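Local coordinates for AF1502 (Archaeoglobus fulgidus, PDB 5A1Q), which is of unknown function but represents the STAC domain, which is associated with transmembrane solute transport and two-component signal transduction systems, at residues 24-29 and 44-49. Sequence-based numbering, arbitrary orientation. Where two conformers were deposited one is given.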
ATOM      1  N   ILE A  24       5.488 -11.301   1.553  1.00 19.00           N
ATOM      2  CA  ILE A  24       4.595 -10.550   2.433  0.50 22.51           C
ATOM      3  C   ILE A  24       4.369  -9.108   1.952  1.00 18.70           C
ATOM      4  O   ILE A  24       3.219  -8.633   1.987  1.00 18.18           O
ATOM      5  CB  ILE A  24       4.966 -10.620   3.922  0.50 30.42           C
ATOM      6  CG1 ILE A  24       6.232  -9.839   4.204  0.50 22.61           C
ATOM      7  CG2 ILE A  24       5.077 -12.066   4.359  0.50 44.16           C
ATOM      8  CD1 ILE A  24       6.410  -9.491   5.658  0.50 46.68           C
ATOM      9  N   PHE A  25       5.383  -8.434   1.411  1.00 17.32           N
ATOM     10  CA  PHE A  25       5.166  -7.082   0.921  1.00 18.51           C
ATOM     11  C   PHE A  25       4.145  -7.115  -0.243  1.00 17.68           C
ATOM     12  O   PHE A  25       3.241  -6.247  -0.309  1.00 17.29           O
ATOM     13  CB  PHE A  25       6.482  -6.431   0.493  1.00 20.23           C
ATOM     14  CG  PHE A  25       7.336  -6.037   1.643  1.00 18.60           C
ATOM     15  CD1 PHE A  25       6.936  -5.023   2.510  1.00 19.95           C
ATOM     16  CD2 PHE A  25       8.525  -6.677   1.891  1.00 22.24           C
ATOM     17  CE1 PHE A  25       7.690  -4.591   3.546  1.00 20.16           C
ATOM     18  CE2 PHE A  25       9.298  -6.221   2.942  1.00 21.12           C
ATOM     19  CZ  PHE A  25       8.857  -5.220   3.801  1.00 23.32           C
ATOM     20  N   LEU A  26       4.343  -8.035  -1.161  1.00 16.32           N
ATOM     21  CA  LEU A  26       3.424  -8.107  -2.340  1.00 19.98           C
ATOM     22  C   LEU A  26       1.967  -8.357  -1.829  1.00 19.41           C
ATOM     23  O   LEU A  26       1.020  -7.715  -2.290  1.00 16.43           O
ATOM     24  CB  LEU A  26       3.877  -9.165  -3.318  1.00 19.29           C
ATOM     25  CG  LEU A  26       2.975  -9.485  -4.506  1.00 20.05           C
ATOM     26  CD1 LEU A  26       2.729  -8.203  -5.282  1.00 21.44           C
ATOM     27  CD2 LEU A  26       3.538 -10.642  -5.363  1.00 20.45           C
ATOM     28  N   ASN A  27       1.801  -9.350  -0.958  1.00 16.20           N
ATOM     29  CA  ASN A  27       0.463  -9.720  -0.523  1.00 16.47           C
ATOM     30  C   ASN A  27      -0.170  -8.499   0.270  1.00 16.64           C
ATOM     31  O   ASN A  27      -1.364  -8.174   0.076  1.00 17.84           O
ATOM     32  CB  ASN A  27       0.549 -10.912   0.390  1.00 19.11           C
ATOM     33  CG  ASN A  27       0.969 -12.205  -0.318  1.00 23.87           C
ATOM     34  OD1 ASN A  27       0.922 -12.351  -1.545  1.00 29.14           O
ATOM     35  ND2 ASN A  27       1.294 -13.168   0.477  1.00 25.40           N
ATOM     36  N   LYS A  28       0.605  -7.871   1.167  1.00 17.50           N
ATOM     37  CA  LYS A  28       0.027  -6.768   1.949  1.00 16.29           C
ATOM     38  C   LYS A  28      -0.348  -5.563   1.006  1.00 15.69           C
ATOM     39  O   LYS A  28      -1.403  -4.909   1.202  1.00 17.38           O
ATOM     40  CB  LYS A  28       0.967  -6.325   3.038  1.00 15.89           C
ATOM     41  CG  LYS A  28       1.163  -7.410   4.118  1.00 20.86           C
ATOM     42  CD  LYS A  28       0.025  -7.607   5.041  1.00 25.22           C
ATOM     43  CE  LYS A  28       0.246  -8.798   5.989  1.00 38.45           C
ATOM     44  NZ  LYS A  28      -1.087  -9.440   6.218  1.00 54.85           N
ATOM     45  N   ALA A  29       0.457  -5.300  -0.043  1.00 15.61           N
ATOM     46  CA  ALA A  29       0.104  -4.226  -0.964  1.00 17.14           C
ATOM     47  C   ALA A  29      -1.216  -4.585  -1.707  1.00 15.68           C
ATOM     48  O   ALA A  29      -2.103  -3.773  -1.872  1.00 16.44           O
ATOM     49  CB  ALA A  29       1.236  -4.009  -1.965  1.00 18.73           C
ATOM     50  N   LYS A  44       1.186  -2.237 -12.238  1.00 22.11           N
ATOM     51  CA  LYS A  44       1.977  -1.043 -12.067  1.00 22.66           C
ATOM     52  C   LYS A  44       1.496  -0.334 -10.795  1.00 26.56           C
ATOM     53  O   LYS A  44       2.318   0.219 -10.057  1.00 24.12           O
ATOM     54  CB  LYS A  44       1.890  -0.160 -13.268  1.00 26.65           C
ATOM     55  CG  LYS A  44       2.715  -0.734 -14.432  1.00 30.33           C
ATOM     56  CD  LYS A  44       2.945   0.292 -15.506  1.00 33.74           C
ATOM     57  CE  LYS A  44       3.695  -0.351 -16.693  1.00 36.14           C
ATOM     58  NZ  LYS A  44       4.131   0.560 -17.770  1.00 39.27           N
ATOM     59  N   GLU A  45       0.198  -0.410 -10.558  1.00 21.56           N
ATOM     60  CA  GLU A  45      -0.353   0.173  -9.299  1.00 25.28           C
ATOM     61  C   GLU A  45       0.146  -0.531  -8.066  1.00 22.19           C
ATOM     62  O   GLU A  45       0.510   0.104  -7.056  1.00 23.40           O
ATOM     63  CB  GLU A  45      -1.842   0.194  -9.338  1.00 23.76           C
ATOM     64  CG  GLU A  45      -2.355   0.936  -8.133  1.00 29.73           C
ATOM     65  CD  GLU A  45      -3.729   1.498  -8.346  1.00 54.78           C
ATOM     66  OE1 GLU A  45      -3.966   2.183  -9.372  1.00 98.51           O
ATOM     67  OE2 GLU A  45      -4.571   1.237  -7.471  1.00 50.78           O
ATOM     68  N   ILE A  46       0.164  -1.856  -8.088  1.00 20.78           N
ATOM     69  CA  ILE A  46       0.803  -2.595  -7.023  1.00 20.25           C
ATOM     70  C   ILE A  46       2.268  -2.209  -6.744  1.00 21.20           C
ATOM     71  O   ILE A  46       2.692  -1.887  -5.605  1.00 21.13           O
ATOM     72  CB  ILE A  46       0.667  -4.125  -7.230  1.00 21.18           C
ATOM     73  CG1 ILE A  46      -0.824  -4.544  -7.349  1.00 21.75           C
ATOM     74  CG2 ILE A  46       1.533  -4.879  -6.183  1.00 20.89           C
ATOM     75  CD1 ILE A  46      -0.953  -5.983  -7.839  1.00 22.00           C
ATOM     76  N   LEU A  47       3.069  -2.135  -7.791  1.00 18.74           N
ATOM     77  CA  LEU A  47       4.413  -1.668  -7.648  1.00 19.22           C
ATOM     78  C   LEU A  47       4.510  -0.222  -7.190  1.00 22.03           C
ATOM     79  O   LEU A  47       5.482   0.112  -6.461  1.00 23.99           O
ATOM     80  CB  LEU A  47       5.204  -1.853  -8.983  1.00 24.90           C
ATOM     81  CG  LEU A  47       5.369  -3.299  -9.349  1.00 26.26           C
ATOM     82  CD1 LEU A  47       5.983  -3.393 -10.735  1.00 30.59           C
ATOM     83  CD2 LEU A  47       6.216  -4.049  -8.337  1.00 34.93           C
ATOM     84  N   SER A  48       3.585   0.641  -7.592  1.00 21.43           N
ATOM     85  CA  SER A  48       3.617   2.021  -7.139  1.00 22.93           C
ATOM     86  C   SER A  48       3.539   2.088  -5.575  1.00 24.06           C
ATOM     87  O   SER A  48       4.198   2.933  -4.943  1.00 23.14           O
ATOM     88  CB  SER A  48       2.539   2.890  -7.803  1.00 30.24           C
ATOM     89  OG  SER A  48       1.207   2.618  -7.304  1.00 37.14           O
ATOM     90  N   VAL A  49       2.712   1.274  -4.962  1.00 21.07           N
ATOM     91  CA  VAL A  49       2.664   1.191  -3.482  1.00 20.63           C
ATOM     92  C   VAL A  49       4.004   0.786  -2.883  1.00 17.27           C
ATOM     93  O   VAL A  49       4.533   1.439  -2.023  1.00 20.65           O
ATOM     94  CB  VAL A  49       1.516   0.281  -2.967  1.00 18.72           C
ATOM     95  CG1 VAL A  49       1.525   0.084  -1.463  1.00 22.03           C
ATOM     96  CG2 VAL A  49       0.204   0.836  -3.497  1.00 22.39           C
TER
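Leu26 meets Ile46 where the helix through 24-29 passes the helix through 44-49, a compact example of a helix contact that, between these two segments, consists of aliphatic side chains. The leucine sets out along the flank of its helix, but with CG anti to the backbone N (chi1 173°) its CD1 reaches across to CG2 of Ile46 at 3.6 Å. The two side chains meet at a slant, methyl against methyl. One turn further on, Ala29 has its CB turned toward the partner helix and lies opposite Ile46, their CA atoms 6.3 Å apart. Its CB touches two residues one turn apart, 4.3 Å from CG2 of Ile46 and 4.1 Å from CG1 of Val49. Ile46 CG2 is therefore shared by Leu26 and Ala29. The axes of the two segments approach to 9.7 Å with their N-to-C directions 112° apart, and no hydrogen bond spans them. Within 44-49, Ser48 OG donates a hydrogen bond to Glu45 O (2.6 Å), which also accepts from Val49 N. All four touching side chains are buried near the centre of the chain, part of the interior of this four-helix protein. Leu10 and Leu11 of helix 7-18 extend this core by packing on Leu26. Met30 and Leu33 of helix 22-33 also touch Ile46, and Met52 of the second subunit packs on Val49.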